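TRAP dicarboxylate transporter, DctP subunit (Sulfurospirillum deleyianum, PDB 4OVS) probably binds dicarboxylates such as succinate in the periplasm and delivers them to the membrane components of a TRAP transporter. Local coordinates at residues A[167-172]-A[188-193]; A[193-198]-A[217-222]; A[152-157]-A[203-208]; A[100-105]-A[171-176]; A[161-166]-A[181-186]. All coordinates share one frame; numbering follows the deposited sequence.

In the fold
Interaction 1 stands at the centre of the set, since it holds R169, whose side chain comes within about 3 Å of a bound succinic acid. Interaction 2 follows it in the chain and shares S193; its V195 CG2 lies 3.5 Å from R169 NE. Interaction 3 closes the chain loop within which interaction 1 is nested, and its centre is about 12 Å from that of interaction 1. Interactions 4 and 5 lie at the two ends of helix 174-181, the crossover of the beta-alpha-beta unit that interaction 1 joins, with centres about 18 Å apart. Interactions 3 and 5 meet directly, S152 OG lying 2.7 Å from Q166 OE1.

Interaction 1: residues A[167-172]-A[188-193]; sequences KFRIMS and QVLPFS
R169 and L190 meet where two parallel strands of a beta-alpha-beta unit run out toward the succinate site. R169 itself belongs to the strand pairing: Q188 N donates to F168 O at 2.8 Å, and I170 N to Q188 O at 2.9 Å. The R169 side chain leaves this ladder with CG opposite the backbone N (chi1 -174°), CB 4.2 Å from Q188 O. CG then rests on L190 CB at 3.9 Å, and a bend at chi2 (-96°) turns the rest of the chain along 190-192. NE and NH2 grip the single oxygen L190 O side-on, each at 3.0 Å; that oxygen lies in the guanidinium plane, although NE approaches it from above the carbonyl plane. NH1, the remaining nitrogen, sits 4.0 Å from CD1 at the edge of the F192 ring, the two planes 47° apart, and hydrogen-bonds a bound succinic acid. On the other face of the sheet, I170 CG1 packs on V189 CG2 at 3.9 Å. A leucine in place of R169 would probably leave L190 O without its two donors and the succinate without this cationic partner. Because a neutral carbonyl takes up NE and NH2, the guanidinium is fixed in rotation while, apart from a long, weak ion pair with D72, its positive charge is likely to remain available to the dicarboxylate.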
# COMPACT_ATOMS: atom_id res chain seq x y z
N LYS A 167 13.53 -16.47 -1.66
CA LYS A 167 13.59 -15.12 -2.20
C LYS A 167 12.20 -14.47 -2.21
O LYS A 167 11.23 -15.05 -2.73
CB LYS A 167 14.14 -15.13 -3.63
CG LYS A 167 15.61 -15.50 -3.77
CD LYS A 167 16.18 -14.88 -5.06
CE LYS A 167 17.67 -15.13 -5.25
NZ LYS A 167 18.38 -13.89 -5.72
N PHE A 168 12.09 -13.27 -1.65
CA PHE A 168 10.82 -12.57 -1.63
C PHE A 168 10.95 -11.23 -2.30
O PHE A 168 11.91 -10.50 -2.07
CB PHE A 168 10.37 -12.36 -0.18
CG PHE A 168 9.76 -13.58 0.46
CD1 PHE A 168 8.39 -13.81 0.39
CD2 PHE A 168 10.53 -14.47 1.18
CE1 PHE A 168 7.81 -14.90 0.98
CE2 PHE A 168 9.96 -15.58 1.77
CZ PHE A 168 8.59 -15.79 1.67
N ARG A 169 9.99 -10.89 -3.16
CA ARG A 169 9.85 -9.50 -3.59
C ARG A 169 9.43 -8.62 -2.40
O ARG A 169 8.61 -9.03 -1.59
CB ARG A 169 8.78 -9.39 -4.68
CG ARG A 169 8.65 -8.01 -5.31
CD ARG A 169 7.54 -7.24 -4.65
NE ARG A 169 7.47 -5.84 -5.05
CZ ARG A 169 6.41 -5.06 -4.82
NH1 ARG A 169 5.34 -5.58 -4.23
NH2 ARG A 169 6.43 -3.76 -5.18
N ILE A 170 10.00 -7.43 -2.30
CA ILE A 170 9.51 -6.40 -1.38
C ILE A 170 9.41 -5.05 -2.08
O ILE A 170 10.04 -4.81 -3.10
CB ILE A 170 10.46 -6.17 -0.21
CG1 ILE A 170 11.87 -5.89 -0.72
CG2 ILE A 170 10.46 -7.37 0.69
CD1 ILE A 170 12.83 -5.41 0.39
N MSE A 171 8.62 -4.17 -1.50
CA MSE A 171 8.69 -2.75 -1.84
C MSE A 171 9.97 -2.17 -1.23
O MSE A 171 10.62 -2.81 -0.37
CB MSE A 171 7.48 -2.04 -1.27
CG MSE A 171 6.12 -2.52 -1.80
SE MSE A 171 4.62 -1.72 -0.73
CE MSE A 171 4.90 -2.68 0.95
N SER A 172 10.33 -0.96 -1.66
CA SER A 172 11.64 -0.40 -1.35
C SER A 172 11.67 0.23 0.02
O SER A 172 11.46 1.42 0.15
CB SER A 172 12.06 0.67 -2.34
OG SER A 172 13.41 1.06 -2.08
N GLN A 188 14.19 -8.83 -2.12
CA GLN A 188 14.62 -8.22 -3.35
C GLN A 188 13.58 -7.17 -3.78
O GLN A 188 12.40 -7.48 -3.94
CB GLN A 188 14.71 -9.30 -4.40
CG GLN A 188 15.45 -8.91 -5.63
CD GLN A 188 15.44 -10.01 -6.67
OE1 GLN A 188 15.40 -11.20 -6.34
NE2 GLN A 188 15.51 -9.61 -7.93
N VAL A 189 14.02 -5.93 -3.99
CA VAL A 189 13.10 -4.87 -4.39
C VAL A 189 12.77 -4.96 -5.88
O VAL A 189 13.67 -5.02 -6.72
CB VAL A 189 13.70 -3.49 -4.11
CG1 VAL A 189 12.69 -2.43 -4.41
CG2 VAL A 189 14.13 -3.39 -2.68
N LEU A 190 11.48 -4.98 -6.20
CA LEU A 190 11.01 -4.88 -7.58
C LEU A 190 9.79 -3.96 -7.65
O LEU A 190 9.05 -3.85 -6.70
CB LEU A 190 10.61 -6.28 -8.14
CG LEU A 190 11.72 -7.31 -8.35
CD1 LEU A 190 11.15 -8.69 -8.71
CD2 LEU A 190 12.65 -6.87 -9.44
N PRO A 191 9.61 -3.26 -8.77
CA PRO A 191 8.45 -2.39 -8.89
C PRO A 191 7.17 -3.25 -8.95
O PRO A 191 7.21 -4.40 -9.45
CB PRO A 191 8.65 -1.70 -10.24
CG PRO A 191 10.02 -2.09 -10.72
CD PRO A 191 10.40 -3.33 -10.02
N PHE A 192 6.06 -2.72 -8.46
CA PHE A 192 4.81 -3.47 -8.46
C PHE A 192 4.51 -4.10 -9.86
O PHE A 192 4.04 -5.23 -9.95
CB PHE A 192 3.65 -2.57 -7.96
CG PHE A 192 2.38 -3.32 -7.61
CD1 PHE A 192 2.35 -4.26 -6.58
CD2 PHE A 192 1.19 -3.03 -8.27
CE1 PHE A 192 1.14 -4.97 -6.25
CE2 PHE A 192 0.03 -3.73 -7.97
CZ PHE A 192 -0.01 -4.69 -6.92
N SER A 193 4.76 -3.40 -10.95
CA SER A 193 4.31 -3.91 -12.25
C SER A 193 5.03 -5.19 -12.71
O SER A 193 4.59 -5.85 -13.69
CB SER A 193 4.48 -2.85 -13.34
OG SER A 193 5.84 -2.59 -13.58
O HOH W 1 17.32 -12.60 -8.67

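Interaction 2: residues A[193-198]-A[217-222]; sequences SEVYSA and KKFNEV
V195 and Y196, in the first turn of helix 195-200, pack against F219, which opens the 3-10 turn 219-221, and against K217, K218 and V222 on either side of that turn, in the connection between helix 211-216 and strand 225-227 of this solute-binding protein. No direct hydrogen bond crosses between the two segments, and the apolar contacts come first. V195 CG1 stands over one face of the F219 ring in a CH-pi contact, 3.9 Å from the centroid and 30° off the ring normal; its closest ring atom is CZ, at 3.4 Å. With chi1 at 175° this branch extends away from the valine N, which brings it over the phenylalanine. Y196 CB meets the same ring at its edge, in plane, 3.9 Å from CE1. Farther out, V222 CG1 touches Y196 CE2 at 4.0 Å, and the two side chains cross at about a right angle.

Contacts of the tyrosine ring with backbone oxygens form a second group. K218 O lies at the ring's edge, 3.6 Å from CE2, and K217 O comes obliquely to CD2. The amine of K217 is directed to N66 instead. The F219 ring also touches F192, so this packing continues toward the succinate-binding R169, on which V195 rests.

At the far end of the tyrosine, a water that donates to E221 OE2 at 2.6 Å lies unusually close to Y196 OH, so its link to the tyrosine is doubtful; the water sits in the plane of the Y196 ring, at its hydroxyl edge.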
# COMPACT_ATOMS: atom_id res chain seq x y z
N SER A 193 4.76 -3.40 -10.95
CA SER A 193 4.31 -3.91 -12.25
C SER A 193 5.03 -5.19 -12.71
O SER A 193 4.59 -5.85 -13.69
CB SER A 193 4.48 -2.85 -13.34
OG SER A 193 5.84 -2.59 -13.58
N GLU A 194 6.13 -5.54 -12.04
CA GLU A 194 6.97 -6.66 -12.44
C GLU A 194 6.75 -7.90 -11.56
O GLU A 194 7.34 -8.96 -11.80
CB GLU A 194 8.47 -6.25 -12.42
CG GLU A 194 8.83 -5.18 -13.45
CD GLU A 194 10.31 -4.76 -13.45
OE1 GLU A 194 11.17 -5.43 -12.84
OE2 GLU A 194 10.64 -3.72 -14.08
N VAL A 195 5.91 -7.77 -10.54
CA VAL A 195 5.75 -8.81 -9.55
C VAL A 195 5.15 -10.10 -10.11
O VAL A 195 5.66 -11.15 -9.84
CB VAL A 195 4.91 -8.33 -8.38
CG1 VAL A 195 4.64 -9.43 -7.40
CG2 VAL A 195 5.65 -7.17 -7.66
N TYR A 196 4.07 -10.01 -10.88
CA TYR A 196 3.44 -11.19 -11.46
C TYR A 196 4.41 -11.99 -12.35
O TYR A 196 4.56 -13.21 -12.22
CB TYR A 196 2.24 -10.75 -12.30
CG TYR A 196 1.64 -11.89 -13.11
CD1 TYR A 196 2.21 -12.32 -14.30
CD2 TYR A 196 0.50 -12.51 -12.69
CE1 TYR A 196 1.65 -13.37 -15.03
CE2 TYR A 196 -0.06 -13.55 -13.39
CZ TYR A 196 0.50 -13.96 -14.56
OH TYR A 196 -0.10 -15.00 -15.22
N SER A 197 5.09 -11.29 -13.24
CA SER A 197 6.05 -11.90 -14.12
C SER A 197 7.21 -12.51 -13.31
O SER A 197 7.58 -13.66 -13.52
CB SER A 197 6.55 -10.83 -15.09
OG SER A 197 7.24 -11.41 -16.17
N ALA A 198 7.75 -11.76 -12.35
CA ALA A 198 8.79 -12.32 -11.46
C ALA A 198 8.35 -13.59 -10.68
O ALA A 198 9.14 -14.51 -10.52
CB ALA A 198 9.31 -11.25 -10.49
N LYS A 217 -4.34 -8.78 -9.28
CA LYS A 217 -3.21 -8.86 -10.16
C LYS A 217 -2.85 -10.28 -10.50
O LYS A 217 -1.83 -10.49 -11.10
CB LYS A 217 -1.95 -8.23 -9.57
CG LYS A 217 -2.09 -6.80 -9.24
CD LYS A 217 -2.34 -5.94 -10.50
CE LYS A 217 -1.14 -5.76 -11.37
NZ LYS A 217 -1.50 -4.78 -12.40
N LYS A 218 -3.67 -11.25 -10.07
CA LYS A 218 -3.54 -12.64 -10.42
C LYS A 218 -2.32 -13.29 -9.83
O LYS A 218 -1.84 -14.29 -10.35
CB LYS A 218 -3.61 -12.83 -11.91
CG LYS A 218 -4.81 -12.09 -12.47
CD LYS A 218 -5.26 -12.63 -13.80
CE LYS A 218 -6.26 -11.69 -14.47
NZ LYS A 218 -7.52 -11.51 -13.67
N PHE A 219 -1.85 -12.75 -8.70
CA PHE A 219 -0.71 -13.36 -8.02
C PHE A 219 -1.12 -14.75 -7.53
O PHE A 219 -0.29 -15.66 -7.37
CB PHE A 219 -0.27 -12.55 -6.84
CG PHE A 219 0.28 -11.16 -7.18
CD1 PHE A 219 0.74 -10.83 -8.45
CD2 PHE A 219 0.35 -10.19 -6.18
CE1 PHE A 219 1.28 -9.57 -8.69
CE2 PHE A 219 0.89 -8.93 -6.41
CZ PHE A 219 1.33 -8.61 -7.67
N ASN A 220 -2.42 -14.90 -7.26
CA ASN A 220 -2.98 -16.20 -6.90
C ASN A 220 -2.74 -17.28 -7.95
O ASN A 220 -2.66 -18.46 -7.63
CB ASN A 220 -4.47 -16.09 -6.64
CG ASN A 220 -5.24 -15.58 -7.82
OD1 ASN A 220 -4.98 -14.47 -8.33
ND2 ASN A 220 -6.20 -16.36 -8.27
N GLU A 221 -2.62 -16.88 -9.22
CA GLU A 221 -2.46 -17.83 -10.30
C GLU A 221 -1.02 -18.26 -10.43
O GLU A 221 -0.71 -19.25 -11.11
CB GLU A 221 -3.01 -17.25 -11.61
CG GLU A 221 -4.46 -16.94 -11.45
CD GLU A 221 -5.14 -16.52 -12.72
OE1 GLU A 221 -6.39 -16.44 -12.74
OE2 GLU A 221 -4.42 -16.25 -13.68
N VAL A 222 -0.12 -17.52 -9.79
CA VAL A 222 1.31 -17.85 -9.87
C VAL A 222 1.94 -18.12 -8.49
O VAL A 222 3.15 -18.04 -8.34
CB VAL A 222 2.10 -16.76 -10.64
CG1 VAL A 222 1.77 -16.84 -12.13
CG2 VAL A 222 1.80 -15.38 -10.10
O HOH W 2 -2.09 -16.34 -14.87

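Interaction 3: residues A[152-157]-A[203-208]; sequences SNKKPI and VVDGAE
S152 and G206 bring their backbones together closely, CA to CA 3.9 Å, as a non-hydrogen-bonded antiparallel pair at the end of strand 137-152. The absence of a side chain on G206 allows this approach, since a beta carbon there would press on S152 CA. Beside the pair, N153 N donates to D205 O at 2.8 Å, the donor tilted 33° from the carbonyl plane, and S152 CA also faces this oxygen at 3.5 Å.

Just past the pair the chain turns away. S152 OG, swung to the carbonyl side of its own residue (chi1 176°), accepts from K154 N at 2.8 Å, which makes an ST turn of residues 152-154; the same hydroxyl is hydrogen-bonded to Q166 OE1. The strand pair itself belongs to the mixed sheet of the solute-binding fold, in which strand 206-209 runs antiparallel to strand 137-152. On its other side the backbone of D205 and G206 bonds to K167, so the segment lies between strand 137-152 and strand 167-170, which carries the succinate-binding R169.

The looser side is carried by long or hydrated side chains. Exposed K154 passes obliquely over the D205 carboxylate, its CD and CE each 3.8 Å from D205 OD2, and a bend at chi4 (51°) turns NZ onto OD1 in a 2.9 Å salt bridge, entering from above the carboxylate plane. D205 OD2 accepts from K167 N, so each oxygen of the carboxylate has a partner. N153 reaches the other segment through a water, which accepts from ND2 at 2.7 Å and donates to V204 O.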
# COMPACT_ATOMS: atom_id res chain seq x y z
N SER A 152 3.87 -18.14 -1.41
CA SER A 152 5.07 -18.71 -1.96
C SER A 152 4.74 -19.69 -3.06
O SER A 152 3.60 -20.18 -3.15
CB SER A 152 5.84 -19.46 -0.87
OG SER A 152 6.98 -20.12 -1.37
N ASN A 153 5.75 -19.97 -3.89
CA ASN A 153 5.73 -21.07 -4.86
C ASN A 153 6.56 -22.26 -4.41
O ASN A 153 6.59 -23.27 -5.08
CB ASN A 153 6.34 -20.64 -6.18
CG ASN A 153 5.32 -20.18 -7.17
OD1 ASN A 153 4.18 -20.64 -7.16
ND2 ASN A 153 5.73 -19.27 -8.04
N LYS A 154 7.27 -22.12 -3.31
CA LYS A 154 8.21 -23.16 -2.91
C LYS A 154 7.57 -24.16 -1.96
O LYS A 154 7.55 -25.36 -2.23
CB LYS A 154 9.47 -22.54 -2.31
CG LYS A 154 10.76 -22.90 -3.04
CD LYS A 154 11.99 -22.43 -2.24
CE LYS A 154 13.31 -22.60 -2.99
NZ LYS A 154 13.29 -21.99 -4.37
N LYS A 155 7.00 -23.68 -0.85
CA LYS A 155 6.36 -24.55 0.13
C LYS A 155 5.46 -23.77 1.09
O LYS A 155 5.46 -22.54 1.06
CB LYS A 155 7.42 -25.29 0.94
CG LYS A 155 8.54 -24.39 1.39
CD LYS A 155 9.51 -25.14 2.27
CE LYS A 155 10.75 -24.31 2.54
NZ LYS A 155 11.41 -24.77 3.79
N PRO A 156 4.68 -24.47 1.94
CA PRO A 156 3.83 -23.68 2.84
C PRO A 156 4.63 -22.89 3.88
O PRO A 156 5.53 -23.47 4.50
CB PRO A 156 3.00 -24.75 3.55
CG PRO A 156 2.97 -25.91 2.58
CD PRO A 156 4.30 -25.90 1.92
N ILE A 157 4.32 -21.61 4.06
CA ILE A 157 4.94 -20.79 5.10
C ILE A 157 4.08 -20.81 6.37
O ILE A 157 3.07 -20.10 6.45
CB ILE A 157 5.09 -19.32 4.68
CG1 ILE A 157 5.63 -19.17 3.26
CG2 ILE A 157 5.98 -18.57 5.67
CD1 ILE A 157 6.94 -19.74 3.09
N VAL A 203 11.82 -15.78 -10.54
CA VAL A 203 12.85 -14.82 -10.12
C VAL A 203 12.84 -14.64 -8.61
O VAL A 203 13.89 -14.43 -8.01
CB VAL A 203 12.68 -13.45 -10.79
CG1 VAL A 203 13.62 -12.40 -10.17
CG2 VAL A 203 12.91 -13.57 -12.28
N VAL A 204 11.65 -14.71 -8.01
CA VAL A 204 11.48 -14.79 -6.55
C VAL A 204 10.54 -15.97 -6.22
O VAL A 204 9.76 -16.40 -7.09
CB VAL A 204 10.94 -13.51 -5.94
CG1 VAL A 204 11.94 -12.36 -6.06
CG2 VAL A 204 9.62 -13.13 -6.57
N ASP A 205 10.62 -16.49 -5.00
CA ASP A 205 9.75 -17.58 -4.57
C ASP A 205 8.40 -17.09 -4.08
O ASP A 205 7.37 -17.69 -4.38
CB ASP A 205 10.42 -18.39 -3.45
CG ASP A 205 11.75 -18.96 -3.87
OD1 ASP A 205 11.84 -19.55 -4.98
OD2 ASP A 205 12.70 -18.83 -3.08
N GLY A 206 8.40 -15.99 -3.33
CA GLY A 206 7.17 -15.47 -2.76
C GLY A 206 7.08 -13.95 -2.64
O GLY A 206 7.91 -13.22 -3.17
N ALA A 207 6.03 -13.49 -1.96
CA ALA A 207 5.78 -12.08 -1.78
C ALA A 207 4.87 -11.86 -0.56
O ALA A 207 4.41 -12.82 0.06
CB ALA A 207 5.14 -11.49 -3.05
N GLU A 208 4.61 -10.60 -0.22
CA GLU A 208 3.64 -10.25 0.81
C GLU A 208 2.68 -9.23 0.20
O GLU A 208 3.12 -8.27 -0.42
CB GLU A 208 4.34 -9.66 2.01
CG GLU A 208 5.33 -8.54 1.68
CD GLU A 208 5.74 -7.67 2.92
OE1 GLU A 208 5.62 -8.12 4.07
OE2 GLU A 208 6.17 -6.52 2.72
O HOH W 3 8.13 -18.20 -8.44

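Interaction 4: residues A[100-105]-A[171-176]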
# COMPACT_ATOMS: atom_id res chain seq x y z
N GLU A 100 10.99 8.22 8.28
CA GLU A 100 10.09 7.93 9.39
C GLU A 100 8.81 7.22 8.94
O GLU A 100 8.14 6.58 9.74
CB GLU A 100 9.74 9.20 10.19
CG GLU A 100 10.91 9.86 10.88
CD GLU A 100 11.65 10.85 9.98
OE1 GLU A 100 12.27 11.81 10.49
OE2 GLU A 100 11.60 10.65 8.75
N MSE A 101 8.46 7.37 7.67
CA MSE A 101 7.25 6.70 7.18
C MSE A 101 7.40 5.19 7.33
O MSE A 101 6.42 4.45 7.25
CB MSE A 101 6.99 7.06 5.73
CG MSE A 101 5.61 6.65 5.24
SE MSE A 101 4.18 7.80 5.88
CE MSE A 101 4.71 9.38 4.90
N GLN A 102 8.63 4.71 7.56
CA GLN A 102 8.82 3.28 7.79
C GLN A 102 8.12 2.80 9.05
O GLN A 102 7.95 1.59 9.26
CB GLN A 102 10.30 2.92 7.86
CG GLN A 102 10.96 3.00 6.55
CD GLN A 102 12.42 2.67 6.64
OE1 GLN A 102 12.86 1.60 6.22
NE2 GLN A 102 13.20 3.59 7.21
N LEU A 103 7.72 3.73 9.90
CA LEU A 103 6.93 3.38 11.07
C LEU A 103 5.73 2.46 10.72
O LEU A 103 5.50 1.47 11.36
CB LEU A 103 6.42 4.66 11.73
CG LEU A 103 5.38 4.56 12.84
CD1 LEU A 103 5.95 3.97 14.12
CD2 LEU A 103 4.91 5.96 13.07
N PHE A 104 5.00 2.80 9.68
CA PHE A 104 3.78 2.10 9.31
C PHE A 104 4.04 0.72 8.61
O PHE A 104 3.13 -0.08 8.43
CB PHE A 104 2.96 2.97 8.36
CG PHE A 104 2.54 4.30 8.94
CD1 PHE A 104 2.46 4.51 10.31
CD2 PHE A 104 2.19 5.35 8.09
CE1 PHE A 104 2.05 5.72 10.83
CE2 PHE A 104 1.77 6.59 8.62
CZ PHE A 104 1.69 6.76 9.98
N ASP A 105 5.29 0.45 8.25
CA ASP A 105 5.72 -0.84 7.70
C ASP A 105 6.16 -1.84 8.77
O ASP A 105 6.34 -3.01 8.48
CB ASP A 105 6.93 -0.67 6.80
CG ASP A 105 6.57 -0.26 5.42
OD1 ASP A 105 5.36 -0.26 5.08
OD2 ASP A 105 7.51 0.06 4.66
N MSE A 171 8.62 -4.17 -1.50
CA MSE A 171 8.69 -2.75 -1.84
C MSE A 171 9.97 -2.17 -1.23
O MSE A 171 10.62 -2.81 -0.37
CB MSE A 171 7.48 -2.04 -1.27
CG MSE A 171 6.12 -2.52 -1.80
SE MSE A 171 4.62 -1.72 -0.73
CE MSE A 171 4.90 -2.68 0.95
N SER A 172 10.33 -0.96 -1.66
CA SER A 172 11.64 -0.40 -1.35
C SER A 172 11.67 0.23 0.02
O SER A 172 11.46 1.42 0.15
CB SER A 172 12.06 0.67 -2.34
OG SER A 172 13.41 1.06 -2.08
N SER A 173 11.96 -0.58 1.03
CA SER A 173 11.90 -0.13 2.39
C SER A 173 12.87 -0.90 3.24
O SER A 173 12.83 -2.13 3.25
CB SER A 173 10.50 -0.38 2.93
OG SER A 173 10.48 -0.21 4.35
N HIS A 174 13.72 -0.19 3.97
CA HIS A 174 14.70 -0.87 4.82
C HIS A 174 14.03 -1.70 5.90
O HIS A 174 14.54 -2.73 6.29
CB HIS A 174 15.70 0.12 5.43
CG HIS A 174 16.50 0.85 4.40
ND1 HIS A 174 16.67 2.22 4.43
CD2 HIS A 174 17.16 0.41 3.31
CE1 HIS A 174 17.41 2.59 3.41
NE2 HIS A 174 17.72 1.52 2.70
N VAL A 175 12.84 -1.31 6.32
CA VAL A 175 12.16 -2.09 7.36
C VAL A 175 11.76 -3.46 6.82
O VAL A 175 11.96 -4.49 7.48
CB VAL A 175 10.94 -1.37 7.92
CG1 VAL A 175 9.91 -2.38 8.43
CG2 VAL A 175 11.37 -0.36 9.01
N LEU A 176 11.18 -3.49 5.63
CA LEU A 176 10.82 -4.77 4.99
C LEU A 176 12.01 -5.65 4.69
O LEU A 176 11.89 -6.87 4.76
CB LEU A 176 10.05 -4.54 3.72
CG LEU A 176 8.79 -3.71 3.88
CD1 LEU A 176 8.17 -3.51 2.53
CD2 LEU A 176 7.79 -4.31 4.86
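Q102 OE1 is directed at the first turn of helix 174-181, where it accepts a hydrogen bond from V175 N at 2.9 Å, the donor tilted 26° from the amide carbonyl plane. H174 N lies 3.0 Å from the same oxygen. Alongside, S173 OG donates at 3.0 Å to D105 OD2, which receives it on its anti lone pair. Apolar contacts flank these bonds: V175 CG2 packs on Q102 CB at 3.6 Å, while the other branch, CG1, lies 3.8 Å from D105 CB.

S173 is the N-cap of the helix, and its OG also accepts a weak capping bond from V175 N. The glutamine thus supplements the cap from a distant part of the chain. An alanine at Q102 is likely to leave V175 N to the weak bond to S173 OG and to strip V175 CG2 of its contact with the amide, that with CB remaining.

A second shell holds the capping groups in place. Q102 NE2 donates to P99 O, which fixes the turn of its amide, and D105 OD2 also pairs with S92 OG. Behind Q102, I320 of helix 317-330 packs against its side chain, and F316 touches V175.

Interaction 5: residues A[161-166]-A[181-186]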
# COMPACT_ATOMS: atom_id res chain seq x y z
N GLU A 161 10.80 -20.38 10.33
CA GLU A 161 11.63 -21.43 9.80
C GLU A 161 11.40 -21.68 8.30
O GLU A 161 12.34 -21.92 7.55
CB GLU A 161 11.32 -22.68 10.61
CG GLU A 161 12.11 -23.88 10.24
CD GLU A 161 11.41 -25.18 10.66
OE1 GLU A 161 10.33 -25.09 11.29
OE2 GLU A 161 11.95 -26.28 10.34
N ASP A 162 10.15 -21.60 7.86
CA ASP A 162 9.80 -21.97 6.48
C ASP A 162 10.20 -20.92 5.44
O ASP A 162 10.41 -21.22 4.24
CB ASP A 162 8.31 -22.24 6.39
CG ASP A 162 7.90 -23.39 7.26
OD1 ASP A 162 8.74 -24.30 7.44
OD2 ASP A 162 6.77 -23.36 7.79
N ALA A 163 10.29 -19.68 5.90
CA ALA A 163 10.61 -18.58 5.02
C ALA A 163 12.10 -18.61 4.70
O ALA A 163 12.54 -18.04 3.70
CB ALA A 163 10.24 -17.27 5.67
N ALA A 164 12.88 -19.27 5.55
CA ALA A 164 14.34 -19.23 5.42
C ALA A 164 14.84 -19.83 4.09
O ALA A 164 14.46 -20.94 3.70
CB ALA A 164 14.98 -19.93 6.59
N GLY A 165 15.68 -19.10 3.38
CA GLY A 165 16.26 -19.62 2.16
C GLY A 165 15.45 -19.26 0.93
O GLY A 165 15.82 -19.58 -0.19
N GLN A 166 14.33 -18.57 1.15
CA GLN A 166 13.45 -18.18 0.06
C GLN A 166 13.64 -16.72 -0.36
O GLN A 166 13.88 -15.84 0.47
CB GLN A 166 11.99 -18.41 0.44
CG GLN A 166 11.59 -19.88 0.60
CD GLN A 166 10.08 -20.06 0.61
OE1 GLN A 166 9.37 -19.53 -0.25
NE2 GLN A 166 9.59 -20.78 1.60
N LYS A 181 14.99 -10.61 6.38
CA LYS A 181 16.31 -11.04 6.80
C LYS A 181 16.20 -11.66 8.18
O LYS A 181 16.91 -12.60 8.51
CB LYS A 181 17.29 -9.86 6.81
CG LYS A 181 17.98 -9.59 5.47
CD LYS A 181 18.49 -8.14 5.39
CE LYS A 181 19.64 -7.96 4.42
NZ LYS A 181 19.33 -8.44 3.06
N ALA A 182 15.26 -11.18 8.99
CA ALA A 182 15.12 -11.67 10.35
C ALA A 182 14.68 -13.12 10.40
O ALA A 182 14.93 -13.79 11.39
CB ALA A 182 14.14 -10.81 11.08
N VAL A 183 14.00 -13.60 9.36
CA VAL A 183 13.63 -15.03 9.28
C VAL A 183 14.39 -15.75 8.17
O VAL A 183 13.96 -16.80 7.69
CB VAL A 183 12.11 -15.21 9.08
CG1 VAL A 183 11.34 -14.50 10.21
CG2 VAL A 183 11.69 -14.67 7.75
N GLY A 184 15.54 -15.20 7.79
CA GLY A 184 16.50 -15.96 7.00
C GLY A 184 16.18 -16.01 5.52
O GLY A 184 16.71 -16.85 4.77
N ALA A 185 15.31 -15.10 5.10
CA ALA A 185 14.96 -14.97 3.69
C ALA A 185 15.85 -13.95 2.96
O ALA A 185 16.62 -13.19 3.57
CB ALA A 185 13.49 -14.59 3.55
N ASN A 186 15.71 -13.94 1.64
CA ASN A 186 16.46 -13.07 0.76
C ASN A 186 15.50 -12.08 0.10
O ASN A 186 14.83 -12.43 -0.88
CB ASN A 186 17.16 -13.93 -0.29
CG ASN A 186 18.19 -13.17 -1.11
OD1 ASN A 186 18.40 -11.97 -0.92
ND2 ASN A 186 18.86 -13.88 -2.02
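A Schellman motif ends helix 174-181, with G184 at its C-prime position, and the chain leaving it packs on the type II turn A163-Q166. Two backbone hydrogen bonds join the loops. G165 N donates to G184 O at 2.8 Å from above the carbonyl plane, and N186 N gives Q166 O a nearly straight bond of 2.9 Å, with an angle of 176° at the hydrogen.

Small residues let the backbones come close. A164 CA lies 3.4 Å from G184 O, and a beta carbon on G184 would crowd A164 CB; G165 likewise has backbone angles suited to a residue without a side chain. The methyl of A185 sits against Q166 O at 3.3 Å, with A163 O also near. A163 CB meets V183 CG2 at 3.6 Å, the valine branch placed between its backbone N and carbonyl carbon. Within the first loop, Q166 NE2 reaches back to D162 O at 2.8 Å, and OE1 binds S152 OG.

Both chains then run straight into the parallel pair of strands 167-170 and 186-189, where the backbones of N186 and F168 bond; the contact therefore lies at the start of that pair, between the ends of helices 160-163 and 174-181.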